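Side-chain contacts in 2,3-dihydroxybenzoate-AMP ligase (Bacillus subtilis, PDB 1MDB), which belongs to the ANL superfamily of AMP-binding enzymes and binds adenosine monophosphate and 2,3-dihydroxy-benzoic acid: residues A[91-94]-A[95-98]; A[345-348]-A[349-353]. All blocks are in the same frame, centred on the assembly; numbering follows the deposited sequence.

Contact 1 of 2, residues A[91-94]-A[95-98]; sequences VIFA and LFRL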
loop_
_atom_site.group_PDB
_atom_site.type_symbol
_atom_site.label_atom_id
_atom_site.label_comp_id
_atom_site.label_asym_id
_atom_site.label_seq_id
_atom_site.Cartn_x
_atom_site.Cartn_y
_atom_site.Cartn_z
ATOM N N VAL A 91 -15.325 1.082 -12.312
ATOM C CA VAL A 91 -14.364 0.545 -13.268
ATOM C C VAL A 91 -13.857 -0.835 -12.878
ATOM O O VAL A 91 -13.859 -1.742 -13.714
ATOM C CB VAL A 91 -13.152 1.503 -13.461
ATOM C CG1 VAL A 91 -11.956 0.748 -14.053
ATOM C CG2 VAL A 91 -13.549 2.644 -14.399
ATOM N N ILE A 92 -13.435 -1.019 -11.627
ATOM C CA ILE A 92 -12.920 -2.334 -11.251
ATOM C C ILE A 92 -13.986 -3.438 -11.147
ATOM O O ILE A 92 -13.754 -4.550 -11.597
ATOM C CB ILE A 92 -12.089 -2.307 -9.925
ATOM C CG1 ILE A 92 -12.993 -2.068 -8.716
ATOM C CG2 ILE A 92 -11.000 -1.248 -10.013
ATOM C CD1 ILE A 92 -12.263 -2.283 -7.399
ATOM N N PHE A 93 -15.147 -3.145 -10.563
ATOM C CA PHE A 93 -16.172 -4.175 -10.445
ATOM C C PHE A 93 -16.750 -4.561 -11.812
ATOM O O PHE A 93 -17.233 -5.678 -11.992
ATOM C CB PHE A 93 -17.282 -3.744 -9.460
ATOM C CG PHE A 93 -16.914 -3.961 -8.012
ATOM C CD1 PHE A 93 -16.313 -2.952 -7.270
ATOM C CD2 PHE A 93 -17.089 -5.208 -7.420
ATOM C CE1 PHE A 93 -15.886 -3.182 -5.961
ATOM C CE2 PHE A 93 -16.666 -5.451 -6.114
ATOM C CZ PHE A 93 -16.063 -4.439 -5.384
ATOM N N ALA A 94 -16.701 -3.640 -12.766
ATOM C CA ALA A 94 -17.174 -3.921 -14.117
ATOM C C ALA A 94 -16.154 -4.874 -14.742
ATOM O O ALA A 94 -16.515 -5.855 -15.402
ATOM C CB ALA A 94 -17.249 -2.636 -14.933
ATOM N N LEU A 95 -14.876 -4.572 -14.541
ATOM C CA LEU A 95 -13.821 -5.427 -15.067
ATOM C C LEU A 95 -13.924 -6.778 -14.375
ATOM O O LEU A 95 -13.782 -7.822 -15.004
ATOM C CB LEU A 95 -12.452 -4.803 -14.813
ATOM C CG LEU A 95 -12.163 -3.567 -15.674
ATOM C CD1 LEU A 95 -10.872 -2.904 -15.219
ATOM C CD2 LEU A 95 -12.068 -3.987 -17.147
ATOM N N PHE A 96 -14.182 -6.746 -13.073
ATOM C CA PHE A 96 -14.325 -7.964 -12.289
ATOM C C PHE A 96 -15.446 -8.856 -12.837
ATOM O O PHE A 96 -15.295 -10.080 -12.882
ATOM C CB PHE A 96 -14.608 -7.607 -10.822
ATOM C CG PHE A 96 -13.396 -7.137 -10.056
ATOM C CD1 PHE A 96 -13.544 -6.414 -8.878
ATOM C CD2 PHE A 96 -12.110 -7.447 -10.486
ATOM C CE1 PHE A 96 -12.430 -6.011 -8.138
ATOM C CE2 PHE A 96 -10.989 -7.042 -9.748
ATOM C CZ PHE A 96 -11.154 -6.328 -8.578
ATOM N N ARG A 97 -16.559 -8.254 -13.263
ATOM C CA ARG A 97 -17.685 -9.038 -13.792
ATOM C C ARG A 97 -17.476 -9.543 -15.217
ATOM O O ARG A 97 -18.138 -10.488 -15.653
ATOM C CB ARG A 97 -18.989 -8.235 -13.715
ATOM C CG ARG A 97 -19.354 -7.817 -12.292
ATOM C CD ARG A 97 -20.802 -8.092 -11.949
ATOM N NE ARG A 97 -21.483 -6.872 -11.550
ATOM C CZ ARG A 97 -22.090 -6.677 -10.387
ATOM N NH1 ARG A 97 -22.121 -7.625 -9.466
ATOM N NH2 ARG A 97 -22.665 -5.514 -10.148
ATOM N N LEU A 98 -16.559 -8.912 -15.941
ATOM C CA LEU A 98 -16.249 -9.309 -17.311
ATOM C C LEU A 98 -15.095 -10.298 -17.286
ATOM O O LEU A 98 -14.731 -10.869 -18.310
ATOM C CB LEU A 98 -15.847 -8.077 -18.131
ATOM C CG LEU A 98 -15.391 -8.265 -19.584
ATOM C CD1 LEU A 98 -16.438 -9.051 -20.374
ATOM C CD2 LEU A 98 -15.163 -6.899 -20.216
#
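Phe96 N donates to Ile92 O at 2.7 Å, with an N-H...O angle of 154°, the shortest of the helical bonds here. The same oxygen lies over one face of the Phe96 ring, displaced toward its rim, and CG of Phe96 is 3.0 Å from Ile92 O. This closeness follows from chi1 of -76°, which sets CG of Phe96 anti to its own carbonyl carbon and swings the ring back over the preceding turn. Beside the oxygen, the Ile92 side chain runs alongside the ring and points the same way, its CD1 3.8 Å from Phe96 CE1. Phe93 meets the same ring differently: an edge of Phe96 is directed at a face of Phe93, a T-shaped pair with planes 88° apart and centroids separated by 5.6 Å. The touching edge atom is Phe96 CD1, 4.0 Å from Phe93 CD2. One turn apart on the helix, Val91 and Leu95 lie side by side, with Val91 CG1 4.0 Å from Leu95 CD1. The backbone follows the i to i+4 pattern, and Arg97 N reaches Phe93 O at 3.0 Å. The guanidinium of Arg97 is held by salt bridges to Asp57 and Asp61, both on helix 53-70. Helix 86-98 is the crossover of a beta-alpha-beta unit between parallel strands 77-80 and 101-104; Ala94 and Leu95 pack on helix 53-70, Phe93 on helix 27-38, and Ile92 and Phe96 on strand 101-104.

Contact 2 of 2, residues A[345-348]-A[349-353]; sequences PEEI and IVNTQ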
loop_
_atom_site.group_PDB
_atom_site.type_symbol
_atom_site.label_atom_id
_atom_site.label_comp_id
_atom_site.label_asym_id
_atom_site.label_seq_id
_atom_site.Cartn_x
_atom_site.Cartn_y
_atom_site.Cartn_z
ATOM N N PRO A 345 -2.561 -3.701 24.452
ATOM C CA PRO A 345 -1.997 -2.733 25.399
ATOM C C PRO A 345 -1.286 -1.626 24.624
ATOM O O PRO A 345 -0.764 -1.872 23.536
ATOM C CB PRO A 345 -1.016 -3.579 26.212
ATOM C CG PRO A 345 -1.638 -4.944 26.177
ATOM C CD PRO A 345 -2.080 -5.063 24.742
ATOM N N GLU A 346 -1.250 -0.420 25.183
ATOM C CA GLU A 346 -0.603 0.700 24.510
ATOM C C GLU A 346 0.823 0.360 24.076
ATOM O O GLU A 346 1.250 0.733 22.983
ATOM C CB GLU A 346 -0.587 1.943 25.412
ATOM C CG GLU A 346 0.000 3.204 24.741
ATOM C CD GLU A 346 -0.873 3.756 23.602
ATOM O OE1 GLU A 346 -1.423 2.949 22.820
ATOM O OE2 GLU A 346 -0.998 4.996 23.477
ATOM N N GLU A 347 1.551 -0.362 24.924
ATOM C CA GLU A 347 2.931 -0.729 24.625
ATOM C C GLU A 347 3.090 -1.645 23.417
ATOM O O GLU A 347 4.076 -1.552 22.688
ATOM C CB GLU A 347 3.582 -1.395 25.836
ATOM C CG GLU A 347 5.061 -1.678 25.632
ATOM C CD GLU A 347 5.650 -2.548 26.717
ATOM O OE1 GLU A 347 5.282 -3.742 26.784
ATOM O OE2 GLU A 347 6.481 -2.035 27.503
ATOM N N ILE A 348 2.146 -2.554 23.216
ATOM C CA ILE A 348 2.230 -3.449 22.069
ATOM C C ILE A 348 1.903 -2.678 20.790
ATOM O O ILE A 348 2.472 -2.945 19.732
ATOM C CB ILE A 348 1.266 -4.635 22.207
ATOM C CG1 ILE A 348 1.842 -5.652 23.197
ATOM C CG2 ILE A 348 1.023 -5.272 20.847
ATOM C CD1 ILE A 348 0.977 -6.880 23.389
ATOM N N ILE A 349 0.991 -1.717 20.902
ATOM C CA ILE A 349 0.591 -0.899 19.764
ATOM C C ILE A 349 1.721 0.058 19.404
ATOM O O ILE A 349 1.971 0.324 18.231
ATOM C CB ILE A 349 -0.673 -0.056 20.091
ATOM C CG1 ILE A 349 -1.884 -0.969 20.264
ATOM C CG2 ILE A 349 -0.924 0.972 18.993
ATOM C CD1 ILE A 349 -3.126 -0.239 20.741
ATOM N N VAL A 350 2.404 0.563 20.424
ATOM C CA VAL A 350 3.492 1.515 20.232
ATOM C C VAL A 350 4.862 0.933 19.902
ATOM O O VAL A 350 5.697 1.612 19.293
ATOM C CB VAL A 350 3.633 2.427 21.478
ATOM C CG1 VAL A 350 4.946 3.211 21.432
ATOM C CG2 VAL A 350 2.449 3.385 21.539
ATOM N N ASN A 351 5.106 -0.321 20.269
ATOM C CA ASN A 351 6.424 -0.888 20.015
ATOM C C ASN A 351 6.522 -2.043 19.030
ATOM O O ASN A 351 7.623 -2.515 18.752
ATOM C CB ASN A 351 7.073 -1.280 21.347
ATOM C CG ASN A 351 7.252 -0.092 22.271
ATOM O OD1 ASN A 351 8.035 0.820 21.991
ATOM N ND2 ASN A 351 6.513 -0.086 23.378
ATOM N N THR A 352 5.393 -2.505 18.499
ATOM C CA THR A 352 5.434 -3.602 17.536
ATOM C C THR A 352 4.713 -3.228 16.244
ATOM O O THR A 352 4.070 -2.187 16.155
ATOM C CB THR A 352 4.772 -4.890 18.091
ATOM O OG1 THR A 352 3.344 -4.780 18.005
ATOM C CG2 THR A 352 5.173 -5.110 19.541
ATOM N N GLN A 353 4.830 -4.094 15.245
ATOM C CA GLN A 353 4.178 -3.886 13.963
ATOM C C GLN A 353 3.109 -4.968 13.747
ATOM O O GLN A 353 2.877 -5.407 12.621
ATOM C CB GLN A 353 5.215 -3.925 12.827
ATOM C CG GLN A 353 6.067 -2.655 12.663
ATOM C CD GLN A 353 6.844 -2.262 13.914
ATOM O OE1 GLN A 353 6.372 -1.474 14.737
ATOM N NE2 GLN A 353 8.035 -2.811 14.063
#
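A chi1 of -60° on Asn351 puts CG anti to its carbonyl carbon and beside its own backbone N, bringing the side-chain amide back to Glu347 O, the carbonyl that the main-chain N-H of Asn351 already uses, while chi1 of 79° on Thr352 holds OG1 between backbone N and carbonyl carbon, facing Ile348 O. Glu347 O therefore accepts twice from one residue. Asn351 ND2 donates at 2.9 Å in the carbonyl plane, on a lone pair of Glu347 O, although the oxygen is tilted 29° from the amide plane of Asn351. Asn351 N, also 2.9 Å from Glu347 O, comes from above the carbonyl plane. The amide nitrogen also makes a tight approach to the aliphatic part of Glu347, with ND2 of Asn351 3.1 Å from Glu347 CG. Ile348 O is served similarly by the next residue: Thr352 OG1 donates to Ile348 O at 2.7 Å, and the backbone N-H of Thr352 adds a weak bond. Glu347 O and Ile348 O thus each have a side-chain donor besides the main-chain one. On another side of the helix, the bent chain of Glu346 passes obliquely by Val350, Glu346 CD standing 3.9 Å from Val350 CG2, and its carboxylate forms a salt bridge with Lys319. Upstream, Ile349 N bonds Pro345 O at 3.2 Å, closing the first turn; Ile349 itself packs on strand 325-331. Pro345 occupies the N-cap position and Thr352 is the first residue to leave helical angles. This is the C-terminal end of a short helix, where Asn351 and Thr352 side chains donate to carbonyls four residues back, before the chain goes on to Gln353 of the adenosine monophosphate pocket.

How the contacts relate
From the N terminus the chain first reaches contact 1, in the crossover helix between strands 77-80 and 101-104 of the six-stranded mixed sheet. Contact 2 follows some 250 residues later, in a short helix between strands 337-339 and 355-356, neighbours at the edge of the nine-stranded sheet. Each is made within one continuous stretch, so neither closes a long loop; they run in series, without nesting or crossing. Their centres are about 39 Å apart and their nearest atoms about 25 Å, on opposite sides of the chain's centre. Both belong to the AMP-binding enzyme region of the chain, yet of the two only residues 345-353 include a member of the nucleotide pocket.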